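Local coordinates for protein toxin-antitoxin system antitoxin MntA family (Shewanella oneidensis MR-1, PDB 6M6U) that neutralises the cognate toxin HepT by attaching three AMP units from ATP, one after another, to a tyrosine of the toxin, at residues Y24-Y29 / E39-V44; I17-L22 / L45-L50. The protein carries 2 engineered substitutions. All coordinates share one frame; numbering follows the deposited sequence.

Both contacts join the same two antiparallel strands, 20-26 and 40-46, which form the middle of a mixed four-stranded sheet with 70-74 on one side and 91-94 on the other. Along the chain the order is 17-22, 24-29, 39-44, 45-50, so contact 2 brackets contact 1; their centres lie about 16 Å apart. Contact 1 is buried near the centre of the chain and leads into the nucleotidyltransferase motif, whereas contact 2 is the more exposed far end of the strand pair. Val44 is the junction, touching Ile17, Leu20, Leu22 and Leu50. The metal-site positions stand at one end of the pair, and a bulge and turns at the other.

Contact 1 of 2, residues Y24-Y29 / E39-V44; sequences YLFGSY and EIEIAV. Engineered in segment 39-44: Glu39 (natural residue Asp), Glu41 (natural residue Asp).
The GSX(10)DXD motif of this polymerase beta-type nucleotidyltransferase begins at Gly27 and ends at Glu41, and the two ends come together here, just past Phe26. Tyr24 and Ala43 form an antiparallel hydrogen-bonded pair, with Tyr24 N to Ala43 O at 2.8 Å and Ala43 N to Tyr24 O at 2.9 Å. Further along, Phe26 N reaches Glu41 O at 3.0 Å, nearly straight at 176°. With CG set between the backbone N and the carbonyl carbon (chi1 70°), the Phe26 ring leans over the partner strand; there Glu41 CB sits over one face, toward the rim, 3.6 Å from the centroid. Glu41 then runs on extended, bringing OE1 to 3.4 Å from Phe26 CE1, and OE2 to 3.8 Å from Gly27 CA. Beyond the Phe26 ring lies helix 80-89. On the other face, Leu25 CD1 meets Ile40 CG2 at 3.6 Å. Ile40 CG1 lies over the centre of the poorly ordered Tyr29 ring. Across this contact the Glu41 carboxylate lies against carbon atoms of Phe26 and Gly27 without a hydrogen bond. Glu39 and Glu41 are engineered; the natural aspartates there, with Asp71, bind magnesium, and strand pairing holds position 41 beside the Gly27-Ser28 end of the motif.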
# COMPACT_ATOMS: atom_id res chain seq x y z
N TYR E 24 13.75 -1.90 -25.42
CA TYR E 24 14.84 -1.60 -24.50
C TYR E 24 14.57 -2.23 -23.15
O TYR E 24 13.45 -2.18 -22.64
CB TYR E 24 15.04 -0.10 -24.27
CG TYR E 24 15.45 0.68 -25.49
CD1 TYR E 24 16.76 0.68 -25.92
CD2 TYR E 24 14.52 1.43 -26.19
CE1 TYR E 24 17.13 1.40 -27.04
CE2 TYR E 24 14.88 2.15 -27.29
CZ TYR E 24 16.19 2.13 -27.72
OH TYR E 24 16.54 2.85 -28.83
N LEU E 25 15.62 -2.80 -22.58
CA LEU E 25 15.67 -3.09 -21.16
C LEU E 25 16.37 -1.91 -20.50
O LEU E 25 17.41 -1.45 -20.99
CB LEU E 25 16.42 -4.40 -20.90
CG LEU E 25 16.41 -5.03 -19.52
CD1 LEU E 25 15.01 -5.56 -19.17
CD2 LEU E 25 17.45 -6.14 -19.47
N PHE E 26 15.79 -1.38 -19.42
CA PHE E 26 16.42 -0.27 -18.72
C PHE E 26 16.24 -0.47 -17.22
O PHE E 26 15.75 -1.50 -16.76
CB PHE E 26 15.87 1.09 -19.22
CG PHE E 26 14.44 1.37 -18.81
CD1 PHE E 26 14.16 2.29 -17.81
CD2 PHE E 26 13.37 0.75 -19.46
CE1 PHE E 26 12.85 2.57 -17.43
CE2 PHE E 26 12.06 1.02 -19.09
CZ PHE E 26 11.80 1.94 -18.08
N GLY E 27 16.68 0.52 -16.45
CA GLY E 27 16.56 0.41 -15.02
C GLY E 27 17.55 -0.59 -14.44
O GLY E 27 18.63 -0.84 -14.98
N SER E 28 17.13 -1.20 -13.34
CA SER E 28 18.05 -2.02 -12.55
C SER E 28 18.49 -3.27 -13.30
O SER E 28 19.65 -3.67 -13.19
CB SER E 28 17.39 -2.38 -11.22
OG SER E 28 16.27 -3.23 -11.39
N TYR E 29 17.60 -3.90 -14.07
CA TYR E 29 17.95 -5.19 -14.67
C TYR E 29 19.00 -5.06 -15.76
O TYR E 29 19.76 -6.01 -15.99
CB TYR E 29 16.69 -5.89 -15.19
CG TYR E 29 16.09 -6.82 -14.16
CD1 TYR E 29 15.61 -6.34 -12.95
CD2 TYR E 29 16.00 -8.19 -14.39
CE1 TYR E 29 15.06 -7.18 -12.00
CE2 TYR E 29 15.45 -9.05 -13.45
CZ TYR E 29 14.98 -8.54 -12.25
OH TYR E 29 14.44 -9.39 -11.31
N GLU E 39 11.08 -4.32 -10.13
CA GLU E 39 10.46 -4.62 -11.41
C GLU E 39 11.51 -4.76 -12.50
O GLU E 39 12.59 -4.17 -12.45
CB GLU E 39 9.48 -3.52 -11.81
CG GLU E 39 8.45 -3.16 -10.75
CD GLU E 39 7.43 -2.17 -11.27
OE1 GLU E 39 6.44 -2.61 -11.91
OE2 GLU E 39 7.61 -0.95 -11.04
N ILE E 40 11.18 -5.57 -13.50
CA ILE E 40 11.87 -5.52 -14.78
C ILE E 40 11.25 -4.38 -15.57
O ILE E 40 10.02 -4.33 -15.75
CB ILE E 40 11.75 -6.86 -15.53
CG1 ILE E 40 12.27 -8.00 -14.64
CG2 ILE E 40 12.50 -6.81 -16.85
CD1 ILE E 40 11.87 -9.36 -15.11
N GLU E 41 12.08 -3.43 -16.00
CA GLU E 41 11.62 -2.22 -16.68
C GLU E 41 11.94 -2.34 -18.16
O GLU E 41 13.11 -2.45 -18.55
CB GLU E 41 12.25 -0.98 -16.06
CG GLU E 41 11.71 -0.65 -14.67
CD GLU E 41 12.55 0.37 -13.92
OE1 GLU E 41 12.43 1.58 -14.20
OE2 GLU E 41 13.33 -0.05 -13.04
N ILE E 42 10.90 -2.33 -18.99
CA ILE E 42 11.02 -2.52 -20.42
C ILE E 42 10.33 -1.36 -21.13
O ILE E 42 9.22 -0.95 -20.75
CB ILE E 42 10.41 -3.86 -20.87
CG1 ILE E 42 11.06 -5.01 -20.10
CG2 ILE E 42 10.56 -4.06 -22.38
CD1 ILE E 42 10.24 -6.28 -20.09
N ALA E 43 10.98 -0.83 -22.16
CA ALA E 43 10.44 0.25 -22.96
C ALA E 43 10.32 -0.21 -24.41
O ALA E 43 11.19 -0.93 -24.92
CB ALA E 43 11.32 1.50 -22.89
N VAL E 44 9.24 0.19 -25.06
CA VAL E 44 8.99 -0.18 -26.44
C VAL E 44 8.58 1.06 -27.22
O VAL E 44 7.97 1.99 -26.68
CB VAL E 44 7.90 -1.28 -26.57
CG1 VAL E 44 8.44 -2.61 -26.08
CG2 VAL E 44 6.66 -0.88 -25.80

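Contact 2 of 2, residues I17-L22 / L45-L50; sequences IPKLQL and LAADTL
Leu45 O takes two backbone donors at once, Gln21 N at 2.7 Å and Leu22 N at 3.1 Å, the latter on a lone pair. Leu45 N returns a bond to Leu22 O at 3.0 Å. Beside this grip the two leucine side chains lie alongside each other, pointing the same way, with Leu22 CD1 against Leu45 CD2. Gln21, its CG beside the backbone N (chi1 -65°), extends along the partner strand: OE1 lies 3.6 Å from Leu45 CD2, while NE2 passes over Ala47 CA. Two residues facing one make this a classic beta bulge, which shifts the register by one before Leu20 pairs with Ala46. Strand 20-26 enters it from a type II turn, Ile17 to Leu20, and Lys19 O of that turn accepts Ala47 N. The Lys19 side chain, bent at chi3, runs past Ala47 CB to a salt bridge with Asp48 OD1, modelled too short to be trusted. At the turn's start, Ile17 CG2 touches Ala46 CB at 3.8 Å and Leu50 CD2 at 3.7 Å. Farther out, Arg76, whose NE hydrogen-bonds Ala46 O, also touches the Gln21 and Leu45 side chains, Asp74 OD2 accepts Leu50 N, and helix 97-125 packs on Leu22 through Phe103.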
# COMPACT_ATOMS: atom_id res chain seq x y z
N ILE E 17 2.72 -6.84 -30.06
CA ILE E 17 2.67 -5.41 -30.38
C ILE E 17 2.78 -5.22 -31.89
O ILE E 17 3.83 -5.51 -32.48
CB ILE E 17 3.77 -4.63 -29.65
CG1 ILE E 17 3.61 -4.78 -28.14
CG2 ILE E 17 3.71 -3.16 -30.03
CD1 ILE E 17 4.70 -4.11 -27.34
N PRO E 18 1.74 -4.73 -32.55
CA PRO E 18 1.83 -4.48 -33.99
C PRO E 18 2.83 -3.38 -34.31
O PRO E 18 2.92 -2.38 -33.59
CB PRO E 18 0.41 -4.07 -34.38
CG PRO E 18 -0.18 -3.53 -33.11
CD PRO E 18 0.42 -4.36 -32.01
N LYS E 19 3.57 -3.57 -35.40
CA LYS E 19 4.49 -2.56 -35.92
C LYS E 19 5.50 -2.12 -34.87
O LYS E 19 5.85 -0.94 -34.76
CB LYS E 19 3.73 -1.36 -36.48
CG LYS E 19 2.77 -1.70 -37.60
CD LYS E 19 1.79 -0.58 -37.82
CE LYS E 19 0.96 -0.35 -36.57
NZ LYS E 19 0.34 1.00 -36.57
N LEU E 20 5.97 -3.08 -34.07
CA LEU E 20 6.99 -2.80 -33.07
C LEU E 20 8.27 -2.31 -33.74
O LEU E 20 8.62 -2.75 -34.84
CB LEU E 20 7.27 -4.06 -32.26
CG LEU E 20 8.15 -3.98 -31.03
CD1 LEU E 20 7.56 -3.02 -30.01
CD2 LEU E 20 8.29 -5.37 -30.43
N GLN E 21 8.95 -1.39 -33.09
CA GLN E 21 10.16 -0.82 -33.69
C GLN E 21 11.38 -0.92 -32.78
O GLN E 21 12.49 -1.10 -33.28
CB GLN E 21 9.92 0.65 -34.08
CG GLN E 21 8.89 0.84 -35.17
CD GLN E 21 8.41 2.27 -35.29
OE1 GLN E 21 8.71 3.11 -34.45
NE2 GLN E 21 7.65 2.56 -36.35
N LEU E 22 11.21 -0.77 -31.47
CA LEU E 22 12.34 -0.76 -30.55
C LEU E 22 11.94 -1.44 -29.25
O LEU E 22 10.84 -1.21 -28.74
CB LEU E 22 12.81 0.68 -30.27
CG LEU E 22 13.43 1.46 -31.43
CD1 LEU E 22 13.46 2.95 -31.13
CD2 LEU E 22 14.83 0.96 -31.77
N LEU E 45 8.94 1.07 -28.49
CA LEU E 45 8.43 2.04 -29.45
C LEU E 45 7.77 1.26 -30.57
O LEU E 45 8.38 0.36 -31.16
CB LEU E 45 9.54 2.94 -30.01
CG LEU E 45 9.08 4.07 -30.93
CD1 LEU E 45 8.25 5.10 -30.16
CD2 LEU E 45 10.26 4.74 -31.61
N ALA E 46 6.51 1.56 -30.83
CA ALA E 46 5.77 1.03 -31.96
C ALA E 46 5.34 2.18 -32.86
O ALA E 46 5.49 3.36 -32.50
CB ALA E 46 4.56 0.21 -31.50
N ALA E 47 4.81 1.84 -34.03
CA ALA E 47 4.35 2.87 -34.96
C ALA E 47 3.25 3.73 -34.34
O ALA E 47 3.25 4.95 -34.50
CB ALA E 47 3.86 2.23 -36.26
N ASP E 48 2.32 3.11 -33.63
CA ASP E 48 1.27 3.82 -32.91
C ASP E 48 1.52 3.74 -31.41
O ASP E 48 2.23 2.86 -30.91
CB ASP E 48 -0.12 3.24 -33.20
CG ASP E 48 -0.43 3.19 -34.67
OD1 ASP E 48 -1.08 2.20 -35.10
OD2 ASP E 48 -0.04 4.12 -35.41
N THR E 49 0.92 4.69 -30.69
CA THR E 49 0.83 4.57 -29.24
C THR E 49 0.03 3.32 -28.90
O THR E 49 -0.97 3.01 -29.55
CB THR E 49 0.15 5.80 -28.63
OG1 THR E 49 -1.21 5.84 -29.07
CG2 THR E 49 0.85 7.08 -29.05
N LEU E 50 0.47 2.60 -27.88
CA LEU E 50 -0.28 1.46 -27.40
C LEU E 50 -1.48 1.94 -26.60
O LEU E 50 -1.45 3.00 -25.98
CB LEU E 50 0.58 0.55 -26.53
CG LEU E 50 2.02 0.22 -26.94
CD1 LEU E 50 2.60 -0.84 -26.02
CD2 LEU E 50 2.11 -0.22 -28.40